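Oligoribonuclease (Colwellia psychrerythraea, PDB 6A4D) degrades very short RNA oligonucleotides as an exonuclease of the RNase H-like clan, probably trimming them from the 3' end and working as a dimer. Local coordinates at residues 10-15 with 127-132; 45-50 with 93-98; 25-30 with 55-60. The protein carries 1 engineered substitution. One frame throughout, in Å; residues are numbered along the deposited sequence.

The three contacts sample one mixed beta sheet from its centre to its rim. Contact 1 lies deepest: all its touching residues are buried, and it joins the central strand 11-18 to the loop before the edge strand 134-136. Contact 2, partly buried, brings helix 85-99 against the opposite edge strand and touches contact 1 through Ile12, which packs on Val96, and His129, which packs on Leu93, Val96 and Gln97. Contact 3, farthest from the chain centre, sets a short helix against the start of strand 28-36 and the residue before it, meeting contact 2 where Glu30 lies beside Phe49. None is hydrogen-bonded across its segments; aliphatic-aromatic packing gives way to ring-on-backbone and then purely aliphatic contacts.

Contact 1: 10-15 with 127-132; sequences NLIWLD and EDHFHY. With 9RC (5'-O-[(S)-hydroxy(4-nitrophenoxy)phosphoryl]thymidine), chain F.
Ile12 and Phe130 mark the closest approach of the two backbones, their CA atoms 8.1 Å apart: an extended strand, 11-15, faces a chain that has just left helix 124-127 through a type I turn from Glu127 to Phe130. A backbone bond from Phe130 N to Glu127 O closes the turn, and the gap to the strand is filled by side chains alone. Phe130 CG stands anti to its carbonyl carbon (chi1 -64°), which swings the far end of the ring to the strand. There Phe130 CE2 lies 3.4 Å from Ile12 CG2, and Phe130 CZ sits 3.7 Å from Leu14 CD2, both branches arriving obliquely to the ring. The other arm of Ile12 runs on to His129: Ile12 CD1 meets His129 CD2 at the imidazole edge, 3.9 Å away, while His129 NE2 is hydrogen-bonded to Val100 O. Farther along the loop, Tyr132 lies well away from the strand and packs against 9RC: the thymine ring lies over one face, with CAT 3.6 Å above the Tyr132 ring plane, and His131 CE1 sits over the opposite face, toward the rim. Ser111 and Ser138 of the second subunit also bind this 9RC. The loop thus divides its chemistry, giving the phenyl ring and a carbon edge of the imidazole to the sheet and an aromatic platform to a nucleotide site shared between subunits.

Contact 2: 45-50 with 93-98; sequences QGPIFA and LAFVQE
Phe95 lays one face of its ring over the backbone of Gly46, where the chain of the edge strand 42-50 is interrupted by a short loop. Gly46 CA stands 3.8 Å from the Phe95 ring centroid and 22° off the ring normal, a CH-pi contact made by a backbone carbon. The same face receives Pro47, whose CD lies 4.2 Å from Phe95 CG, near the root of the ring. At the far end the Phe95 CZ atom is 3.8 Å from the carbonyl carbon of Gln45. Ring and chain therefore run alongside each other, Gln45 to Pro47 passing from tip to root. With CG anti to the backbone N (chi1 177°), Phe95 reaches straight out from helix 85-99 to the strand, and the missing side chain of Gly46 allows the two backbones to draw near: the CA atoms of Gly46 and Phe95 are 6.9 Å apart.

Beyond these segments, Phe95 also packs on Ile33 and Ile35 of the neighbouring strand 28-36 and meets the ring of Trp99 at about 50°. Gly46 keeps its place in the sheet through backbone bonding with Ile33, while the side chain of Gln45 starts away from Phe95 and reaches helix 163-180. One aromatic residue thus covers two strands at the sheet's edge, and because its partners here are mostly backbone, with one proline carbon, attraction probably rests on dispersion and on weakly polarised C-H bonds, with no hydrogen bond across the segments.

Contact 3: 25-30 with 55-60; sequences EDVILE and DDVLDN
Leu29 reaches toward Leu58 of the short helix 55-59, each step of its side chain closing the distance. Leu29 CB is still 5.8 Å from Leu58 CD2, and Leu29 CG comes to 4.9 Å from Leu58 CD2. At the branch the two Leu29 methyls part: CD1 lies 4.5 Å from Leu58 CD2, whereas Leu29 CD2 makes the nearest touch, 4.0 Å from Leu58 CD2. The path follows from two torsions: CG is anti to the carbonyl carbon (chi1 -63°), and CD1 continues the extended chain (chi2 179°), leaving CD2 as the branch turned to the helix. Leu58 sets out past the strand and bends in only at its end, and the two leucines pass slantwise. A second pair lies alongside, meeting differently. Val27, just before the strand, and Val57 point at one another tip to tip, with Val27 CG2 4.2 Å from Val57 CG1. Val57 CG1 is the methyl anti to its backbone N, carried out from the helix.

Leu29 and Glu30 sit across from the single residue Glu17 of strand 11-18, forming a classic beta bulge, and Glu17 lines a pocket holding 9RC; the Leu29 side chain is near a bound 9RC. Asp55 and Asp59 share Arg79 in salt bridges, while Leu58 and Leu29 both also pack on Cys78 of helix 74-80. The aspartates thus bind Arg79 while methyls of Val57 and Leu58 make the contacts with 25-30. With two contacts at 4 Å or more and no directional bond between them, the pairing of these two segments is loose, Leu29 being the member near the nucleotide pocket.

Contact 1: 10-15 with 127-132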
loop_
_atom_site.group_PDB
_atom_site.type_symbol
_atom_site.label_atom_id
_atom_site.label_comp_id
_atom_site.label_asym_id
_atom_site.label_seq_id
_atom_site.Cartn_x
_atom_site.Cartn_y
_atom_site.Cartn_z
ATOM N N ASN A 10 4.989 4.577 18.253
ATOM C CA ASN A 10 3.751 3.807 18.257
ATOM C C ASN A 10 3.145 3.559 16.823
ATOM O O ASN A 10 3.227 4.363 15.940
ATOM C CB ASN A 10 2.744 4.448 19.173
ATOM C CG ASN A 10 3.192 4.458 20.632
ATOM O OD1 ASN A 10 4.056 3.650 21.067
ATOM N ND2 ASN A 10 2.599 5.357 21.402
ATOM N N LEU A 11 2.551 2.405 16.650
ATOM C CA LEU A 11 1.930 2.047 15.416
ATOM C C LEU A 11 0.400 2.068 15.516
ATOM O O LEU A 11 -0.169 1.506 16.449
ATOM C CB LEU A 11 2.452 0.676 15.008
ATOM C CG LEU A 11 3.940 0.647 14.764
ATOM C CD1 LEU A 11 4.343 -0.824 14.704
ATOM C CD2 LEU A 11 4.284 1.433 13.492
ATOM N N ILE A 12 -0.245 2.632 14.492
ATOM C CA ILE A 12 -1.741 2.575 14.299
ATOM C C ILE A 12 -2.165 1.474 13.328
ATOM O O ILE A 12 -1.852 1.519 12.092
ATOM C CB ILE A 12 -2.267 3.905 13.760
ATOM C CG1 ILE A 12 -1.815 5.066 14.674
ATOM C CG2 ILE A 12 -3.791 3.844 13.692
ATOM C CD1 ILE A 12 -2.350 6.446 14.284
ATOM N N TRP A 13 -2.843 0.471 13.880
ATOM C CA TRP A 13 -3.361 -0.642 13.142
ATOM C C TRP A 13 -4.853 -0.462 12.894
ATOM O O TRP A 13 -5.581 -0.109 13.791
ATOM C CB TRP A 13 -3.191 -1.927 13.913
ATOM C CG TRP A 13 -1.779 -2.229 14.127
ATOM C CD1 TRP A 13 -0.941 -1.654 15.017
ATOM C CD2 TRP A 13 -1.039 -3.169 13.424
ATOM N NE1 TRP A 13 0.298 -2.196 14.916
ATOM C CE2 TRP A 13 0.268 -3.152 13.956
ATOM C CE3 TRP A 13 -1.349 -4.088 12.415
ATOM C CZ2 TRP A 13 1.277 -3.939 13.466
ATOM C CZ3 TRP A 13 -0.317 -4.915 11.949
ATOM C CH2 TRP A 13 0.968 -4.819 12.470
ATOM N N LEU A 14 -5.318 -0.728 11.685
ATOM C CA LEU A 14 -6.743 -0.730 11.481
ATOM C C LEU A 14 -7.252 -1.725 10.498
ATOM O O LEU A 14 -6.520 -2.306 9.684
ATOM C CB LEU A 14 -7.212 0.660 11.147
ATOM C CG LEU A 14 -6.613 1.401 9.987
ATOM C CD1 LEU A 14 -7.323 0.984 8.736
ATOM C CD2 LEU A 14 -6.817 2.901 10.182
ATOM N N ASP A 15 -8.547 -1.943 10.571
ATOM C CA ASP A 15 -9.191 -2.772 9.588
ATOM C C ASP A 15 -10.560 -2.198 9.341
ATOM O O ASP A 15 -11.154 -1.638 10.245
ATOM C CB ASP A 15 -9.252 -4.219 10.063
ATOM C CG ASP A 15 -9.963 -5.151 9.060
ATOM O OD1 ASP A 15 -9.512 -5.204 7.887
ATOM O OD2 ASP A 15 -10.970 -5.804 9.464
ATOM N N GLU A 127 -7.295 10.351 7.788
ATOM C CA GLU A 127 -6.092 9.989 7.015
ATOM C C GLU A 127 -4.915 10.921 7.319
ATOM O O GLU A 127 -3.720 10.501 7.249
ATOM C CB GLU A 127 -6.312 9.960 5.488
ATOM C CG GLU A 127 -5.306 9.034 4.798
ATOM C CD GLU A 127 -5.084 9.314 3.333
ATOM O OE1 GLU A 127 -4.197 8.625 2.748
ATOM O OE2 GLU A 127 -5.795 10.196 2.764
ATOM N N ASP A 128 -5.223 12.185 7.638
ATOM C CA ASP A 128 -4.155 13.179 7.833
ATOM C C ASP A 128 -3.356 12.928 9.100
ATOM O O ASP A 128 -2.266 13.447 9.235
ATOM C CB ASP A 128 -4.682 14.603 7.824
ATOM C CG ASP A 128 -5.268 15.014 6.454
ATOM O OD1 ASP A 128 -4.779 14.530 5.393
ATOM O OD2 ASP A 128 -6.196 15.855 6.448
ATOM N N HIS A 129 -3.873 12.142 10.024
ATOM C CA HIS A 129 -3.112 11.831 11.208
ATOM C C HIS A 129 -1.899 10.873 10.951
ATOM O O HIS A 129 -0.990 10.807 11.750
ATOM C CB HIS A 129 -3.992 11.300 12.302
ATOM C CG HIS A 129 -3.318 11.330 13.634
ATOM N ND1 HIS A 129 -3.129 12.499 14.336
ATOM C CD2 HIS A 129 -2.696 10.348 14.345
ATOM C CE1 HIS A 129 -2.457 12.227 15.446
ATOM N NE2 HIS A 129 -2.182 10.930 15.476
ATOM N N PHE A 130 -1.932 10.150 9.836
ATOM C CA PHE A 130 -0.981 9.138 9.541
ATOM C C PHE A 130 0.151 9.731 8.759
ATOM O O PHE A 130 -0.032 10.655 7.958
ATOM C CB PHE A 130 -1.629 7.989 8.718
ATOM C CG PHE A 130 -2.699 7.254 9.448
ATOM C CD1 PHE A 130 -3.981 7.790 9.559
ATOM C CD2 PHE A 130 -2.445 6.028 10.014
ATOM C CE1 PHE A 130 -4.980 7.132 10.246
ATOM C CE2 PHE A 130 -3.436 5.334 10.676
ATOM C CZ PHE A 130 -4.718 5.873 10.790
ATOM N N HIS A 131 1.320 9.167 8.957
ATOM C CA HIS A 131 2.380 9.255 7.957
ATOM C C HIS A 131 1.897 8.754 6.605
ATOM O O HIS A 131 0.996 7.890 6.530
ATOM C CB HIS A 131 3.517 8.328 8.390
ATOM C CG HIS A 131 4.827 8.613 7.746
ATOM N ND1 HIS A 131 5.096 8.325 6.434
ATOM C CD2 HIS A 131 5.984 9.076 8.269
ATOM C CE1 HIS A 131 6.342 8.667 6.153
ATOM N NE2 HIS A 131 6.908 9.103 7.257
ATOM N N TYR A 132 2.526 9.208 5.530
ATOM C CA TYR A 132 2.099 8.805 4.206
ATOM C C TYR A 132 2.384 7.308 3.853
ATOM O O TYR A 132 1.735 6.782 2.960
ATOM C CB TYR A 132 2.625 9.745 3.075
ATOM C CG TYR A 132 4.092 9.648 2.827
ATOM C CD1 TYR A 132 4.626 8.706 1.950
ATOM C CD2 TYR A 132 4.961 10.485 3.487
ATOM C CE1 TYR A 132 5.989 8.615 1.752
ATOM C CE2 TYR A 132 6.313 10.413 3.293
ATOM C CZ TYR A 132 6.818 9.474 2.434
ATOM O OH TYR A 132 8.176 9.417 2.283
HETATM O OAJ 9RC F . 2.346 9.737 -1.257
HETATM C CAE 9RC F . 3.154 10.562 -0.800
HETATM N NAI 9RC F . 2.725 11.541 0.107
HETATM C CAL 9RC F . 3.647 12.446 0.643
HETATM O OAS 9RC F . 3.209 13.279 1.439
HETATM C CAT 9RC F . 5.018 12.383 0.287
HETATM C CAU 9RC F . 5.947 13.299 0.840
HETATM C CAF 9RC F . 5.431 11.410 -0.632
HETATM N NAB 9RC F . 4.451 10.513 -1.181
HETATM C CAA 9RC F . 4.827 9.414 -2.117
HETATM O OAC 9RC F . 5.865 8.823 -1.349
HETATM C CAD 9RC F . 5.405 9.852 -3.453
HETATM C CAH 9RC F . 6.809 9.256 -3.444
HETATM O OAK 9RC F . 7.180 8.534 -4.656
HETATM C CAG 9RC F . 6.728 8.254 -2.289
HETATM C CAR 9RC F . 8.075 8.149 -1.607
HETATM O OAQ 9RC F . 8.107 6.852 -1.073
HETATM P PAP 9RC F . 8.983 6.560 0.240
HETATM O OAO 9RC F . 8.386 5.360 1.139
HETATM O OAN 9RC F . 9.015 7.725 1.144
HETATM O OAM 9RC F . 10.389 6.562 -0.082
HETATM C CAV 9RC F . 11.224 6.040 -0.959
HETATM C CAW 9RC F . 11.116 6.117 -2.353
HETATM C CAY 9RC F . 12.152 5.509 -3.083
HETATM C CBA 9RC F . 13.253 4.916 -2.399
HETATM N NBB 9RC F . 14.237 4.304 -3.036
HETATM O OBD 9RC F . 14.268 4.429 -4.751
HETATM O OBC 9RC F . 15.301 3.249 -1.942
HETATM C CAZ 9RC F . 13.336 4.897 -0.997
HETATM C CAX 9RC F . 12.325 5.481 -0.294
#

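Contact 2: 45-50 with 93-98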
loop_
_atom_site.group_PDB
_atom_site.type_symbol
_atom_site.label_atom_id
_atom_site.label_comp_id
_atom_site.label_asym_id
_atom_site.label_seq_id
_atom_site.Cartn_x
_atom_site.Cartn_y
_atom_site.Cartn_z
ATOM N N GLN A 45 -7.111 -0.478 22.538
ATOM C CA GLN A 45 -8.064 -0.987 21.544
ATOM C C GLN A 45 -9.078 0.109 21.348
ATOM O O GLN A 45 -9.519 0.712 22.298
ATOM C CB GLN A 45 -8.734 -2.234 22.089
ATOM C CG GLN A 45 -8.404 -3.505 21.333
ATOM C CD GLN A 45 -8.486 -4.754 22.171
ATOM O OE1 GLN A 45 -7.590 -5.006 22.977
ATOM N NE2 GLN A 45 -9.530 -5.580 21.948
ATOM N N GLY A 46 -9.443 0.398 20.122
ATOM C CA GLY A 46 -10.251 1.604 19.846
ATOM C C GLY A 46 -11.728 1.316 19.857
ATOM O O GLY A 46 -12.155 0.157 19.717
ATOM N N PRO A 47 -12.549 2.366 19.963
ATOM C CA PRO A 47 -14.003 2.109 19.819
ATOM C C PRO A 47 -14.322 1.502 18.445
ATOM O O PRO A 47 -13.864 2.035 17.425
ATOM C CB PRO A 47 -14.598 3.496 19.956
ATOM C CG PRO A 47 -13.533 4.445 19.530
ATOM C CD PRO A 47 -12.238 3.813 19.975
ATOM N N ILE A 48 -15.043 0.388 18.429
ATOM C CA ILE A 48 -15.466 -0.266 17.194
ATOM C C ILE A 48 -16.771 0.389 16.674
ATOM O O ILE A 48 -17.688 0.581 17.457
ATOM C CB ILE A 48 -15.757 -1.756 17.436
ATOM C CG1 ILE A 48 -14.579 -2.446 18.144
ATOM C CG2 ILE A 48 -16.049 -2.465 16.125
ATOM C CD1 ILE A 48 -14.936 -3.809 18.721
ATOM N N PHE A 49 -16.861 0.750 15.387
ATOM C CA PHE A 49 -18.134 1.282 14.833
ATOM C C PHE A 49 -18.651 0.504 13.658
ATOM O O PHE A 49 -17.953 0.390 12.639
ATOM C CB PHE A 49 -18.000 2.708 14.354
ATOM C CG PHE A 49 -17.580 3.651 15.405
ATOM C CD1 PHE A 49 -18.500 4.155 16.294
ATOM C CD2 PHE A 49 -16.243 4.014 15.529
ATOM C CE1 PHE A 49 -18.105 5.041 17.272
ATOM C CE2 PHE A 49 -15.847 4.898 16.495
ATOM C CZ PHE A 49 -16.776 5.415 17.372
ATOM N N ALA A 50 -19.876 -0.005 13.767
ATOM C CA ALA A 50 -20.625 -0.334 12.545
ATOM C C ALA A 50 -21.297 0.972 12.115
ATOM O O ALA A 50 -21.963 1.660 12.936
ATOM C CB ALA A 50 -21.630 -1.451 12.750
ATOM N N LEU A 93 -10.292 9.869 15.075
ATOM C CA LEU A 93 -9.232 10.855 15.064
ATOM C C LEU A 93 -8.799 11.227 16.472
ATOM O O LEU A 93 -7.615 11.218 16.778
ATOM C CB LEU A 93 -9.639 12.107 14.320
ATOM C CG LEU A 93 -8.535 13.150 14.177
ATOM C CD1 LEU A 93 -7.207 12.561 13.671
ATOM C CD2 LEU A 93 -8.997 14.308 13.290
ATOM N N ALA A 94 -9.772 11.508 17.333
ATOM C CA ALA A 94 -9.495 11.837 18.748
ATOM C C ALA A 94 -8.755 10.711 19.443
ATOM O O ALA A 94 -7.832 10.963 20.188
ATOM C CB ALA A 94 -10.784 12.124 19.488
ATOM N N PHE A 95 -9.164 9.476 19.198
ATOM C CA PHE A 95 -8.470 8.313 19.736
ATOM C C PHE A 95 -7.003 8.193 19.324
ATOM O O PHE A 95 -6.143 8.004 20.180
ATOM C CB PHE A 95 -9.186 7.051 19.344
ATOM C CG PHE A 95 -8.511 5.808 19.795
ATOM C CD1 PHE A 95 -8.510 5.458 21.143
ATOM C CD2 PHE A 95 -7.885 4.953 18.876
ATOM C CE1 PHE A 95 -7.913 4.286 21.575
ATOM C CE2 PHE A 95 -7.265 3.771 19.298
ATOM C CZ PHE A 95 -7.294 3.428 20.644
ATOM N N VAL A 96 -6.705 8.329 18.028
ATOM C CA VAL A 96 -5.337 8.156 17.615
ATOM C C VAL A 96 -4.507 9.351 18.050
ATOM O O VAL A 96 -3.304 9.205 18.229
ATOM C CB VAL A 96 -5.160 7.894 16.097
ATOM C CG1 VAL A 96 -5.717 6.520 15.772
ATOM C CG2 VAL A 96 -5.798 8.999 15.235
ATOM N N GLN A 97 -5.125 10.530 18.180
ATOM C CA GLN A 97 -4.370 11.722 18.583
ATOM C C GLN A 97 -3.880 11.618 20.023
ATOM O O GLN A 97 -2.884 12.224 20.378
ATOM C CB GLN A 97 -5.202 12.985 18.461
ATOM C CG GLN A 97 -5.162 13.587 17.121
ATOM C CD GLN A 97 -6.283 14.525 16.941
ATOM O OE1 GLN A 97 -7.241 14.480 17.690
ATOM N NE2 GLN A 97 -6.168 15.398 15.969
ATOM N N GLU A 98 -4.649 10.902 20.816
ATOM C CA GLU A 98 -4.294 10.555 22.160
ATOM C C GLU A 98 -3.061 9.672 22.229
ATOM O O GLU A 98 -2.294 9.816 23.142
ATOM C CB GLU A 98 -5.463 9.836 22.844
ATOM C CG GLU A 98 -5.193 9.391 24.286
ATOM C CD GLU A 98 -6.477 9.284 25.134
ATOM O OE1 GLU A 98 -6.823 8.173 25.607
ATOM O OE2 GLU A 98 -7.162 10.316 25.330
#

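Contact 3: 25-30 with 55-60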
loop_
_atom_site.group_PDB
_atom_site.type_symbol
_atom_site.label_atom_id
_atom_site.label_comp_id
_atom_site.label_asym_id
_atom_site.label_seq_id
_atom_site.Cartn_x
_atom_site.Cartn_y
_atom_site.Cartn_z
ATOM N N GLU A 25 -17.745 3.380 -6.057
ATOM C CA GLU A 25 -19.149 3.027 -5.769
ATOM C C GLU A 25 -19.422 2.595 -4.348
ATOM O O GLU A 25 -20.538 2.769 -3.890
ATOM C CB GLU A 25 -19.598 1.824 -6.629
ATOM C CG GLU A 25 -19.085 1.769 -8.061
ATOM C CD GLU A 25 -19.503 2.975 -8.889
ATOM O OE1 GLU A 25 -20.221 3.858 -8.374
ATOM O OE2 GLU A 25 -19.122 3.030 -10.078
ATOM N N ASP A 26 -18.453 1.946 -3.696
ATOM C CA ASP A 26 -18.627 1.344 -2.359
ATOM C C ASP A 26 -18.279 2.250 -1.198
ATOM O O ASP A 26 -17.492 3.142 -1.320
ATOM C CB ASP A 26 -17.776 0.052 -2.258
ATOM C CG ASP A 26 -18.177 -0.967 -3.289
ATOM O OD1 ASP A 26 -19.408 -1.072 -3.525
ATOM O OD2 ASP A 26 -17.301 -1.598 -3.922
ATOM N N VAL A 27 -18.860 1.930 -0.060
ATOM C CA VAL A 27 -18.853 2.729 1.158
ATOM C C VAL A 27 -18.402 1.861 2.323
ATOM O O VAL A 27 -18.350 0.634 2.214
ATOM C CB VAL A 27 -20.265 3.295 1.501
ATOM C CG1 VAL A 27 -20.694 4.271 0.450
ATOM C CG2 VAL A 27 -21.307 2.215 1.652
ATOM N N ILE A 28 -18.079 2.511 3.433
ATOM C CA ILE A 28 -17.514 1.829 4.585
ATOM C C ILE A 28 -18.609 1.335 5.517
ATOM O O ILE A 28 -19.514 2.118 5.897
ATOM C CB ILE A 28 -16.598 2.773 5.381
ATOM C CG1 ILE A 28 -15.469 3.250 4.502
ATOM C CG2 ILE A 28 -16.095 2.078 6.639
ATOM C CD1 ILE A 28 -14.712 4.367 5.165
ATOM N N LEU A 29 -18.502 0.065 5.925
ATOM C CA LEU A 29 -19.451 -0.519 6.902
ATOM C C LEU A 29 -18.970 -0.588 8.344
ATOM O O LEU A 29 -19.782 -0.521 9.270
ATOM C CB LEU A 29 -19.889 -1.904 6.429
ATOM C CG LEU A 29 -20.650 -1.855 5.107
ATOM C CD1 LEU A 29 -21.023 -3.257 4.701
ATOM C CD2 LEU A 29 -21.886 -0.964 5.232
ATOM N N GLU A 30 -17.660 -0.696 8.541
ATOM C CA GLU A 30 -17.105 -0.888 9.882
ATOM C C GLU A 30 -15.693 -0.374 9.932
ATOM O O GLU A 30 -14.980 -0.458 8.934
ATOM C CB GLU A 30 -17.072 -2.379 10.233
ATOM C CG GLU A 30 -17.021 -2.690 11.721
ATOM C CD GLU A 30 -16.737 -4.169 12.012
ATOM O OE1 GLU A 30 -16.282 -4.925 11.130
ATOM O OE2 GLU A 30 -16.950 -4.582 13.162
ATOM N N ASP A 55 -31.322 0.469 4.323
ATOM C CA ASP A 55 -31.618 -0.787 3.616
ATOM C C ASP A 55 -31.315 -0.731 2.124
ATOM O O ASP A 55 -30.889 -1.722 1.542
ATOM C CB ASP A 55 -33.075 -1.194 3.828
ATOM C CG ASP A 55 -33.377 -1.559 5.270
ATOM O OD1 ASP A 55 -32.426 -1.787 6.049
ATOM O OD2 ASP A 55 -34.576 -1.620 5.632
ATOM N N ASP A 56 -31.514 0.404 1.479
ATOM C CA ASP A 56 -31.104 0.488 0.077
ATOM C C ASP A 56 -29.682 -0.025 -0.034
ATOM O O ASP A 56 -29.384 -0.890 -0.860
ATOM C CB ASP A 56 -31.126 1.910 -0.467
ATOM C CG ASP A 56 -30.409 2.016 -1.808
ATOM O OD1 ASP A 56 -30.817 1.275 -2.703
ATOM O OD2 ASP A 56 -29.435 2.794 -1.973
ATOM N N VAL A 57 -28.811 0.508 0.825
ATOM C CA VAL A 57 -27.399 0.204 0.713
ATOM C C VAL A 57 -27.147 -1.270 1.003
ATOM O O VAL A 57 -26.536 -1.959 0.193
ATOM C CB VAL A 57 -26.534 1.111 1.620
ATOM C CG1 VAL A 57 -25.113 0.562 1.771
ATOM C CG2 VAL A 57 -26.500 2.500 1.023
ATOM N N LEU A 58 -27.636 -1.744 2.137
ATOM C CA LEU A 58 -27.232 -3.051 2.614
ATOM C C LEU A 58 -27.677 -4.163 1.664
ATOM O O LEU A 58 -26.883 -5.056 1.298
ATOM C CB LEU A 58 -27.746 -3.273 4.030
ATOM C CG LEU A 58 -26.979 -2.425 5.058
ATOM C CD1 LEU A 58 -27.660 -2.574 6.418
ATOM C CD2 LEU A 58 -25.472 -2.774 5.125
ATOM N N ASP A 59 -28.908 -4.030 1.177
ATOM C CA ASP A 59 -29.524 -5.042 0.316
ATOM C C ASP A 59 -28.989 -5.114 -1.125
ATOM O O ASP A 59 -29.250 -6.118 -1.776
ATOM C CB ASP A 59 -31.038 -4.868 0.332
ATOM C CG ASP A 59 -31.599 -4.822 1.745
ATOM O OD1 ASP A 59 -30.826 -5.100 2.696
ATOM O OD2 ASP A 59 -32.798 -4.484 1.928
ATOM N N ASN A 60 -28.229 -4.109 -1.587
ATOM C CA ASN A 60 -27.680 -4.080 -2.960
ATOM C C ASN A 60 -26.148 -4.030 -3.097
ATOM O O ASN A 60 -25.643 -3.739 -4.189
ATOM C CB ASN A 60 -28.295 -2.899 -3.702
ATOM C CG ASN A 60 -29.801 -3.022 -3.806
ATOM O OD1 ASN A 60 -30.546 -2.271 -3.182
ATOM N ND2 ASN A 60 -30.254 -4.011 -4.566
#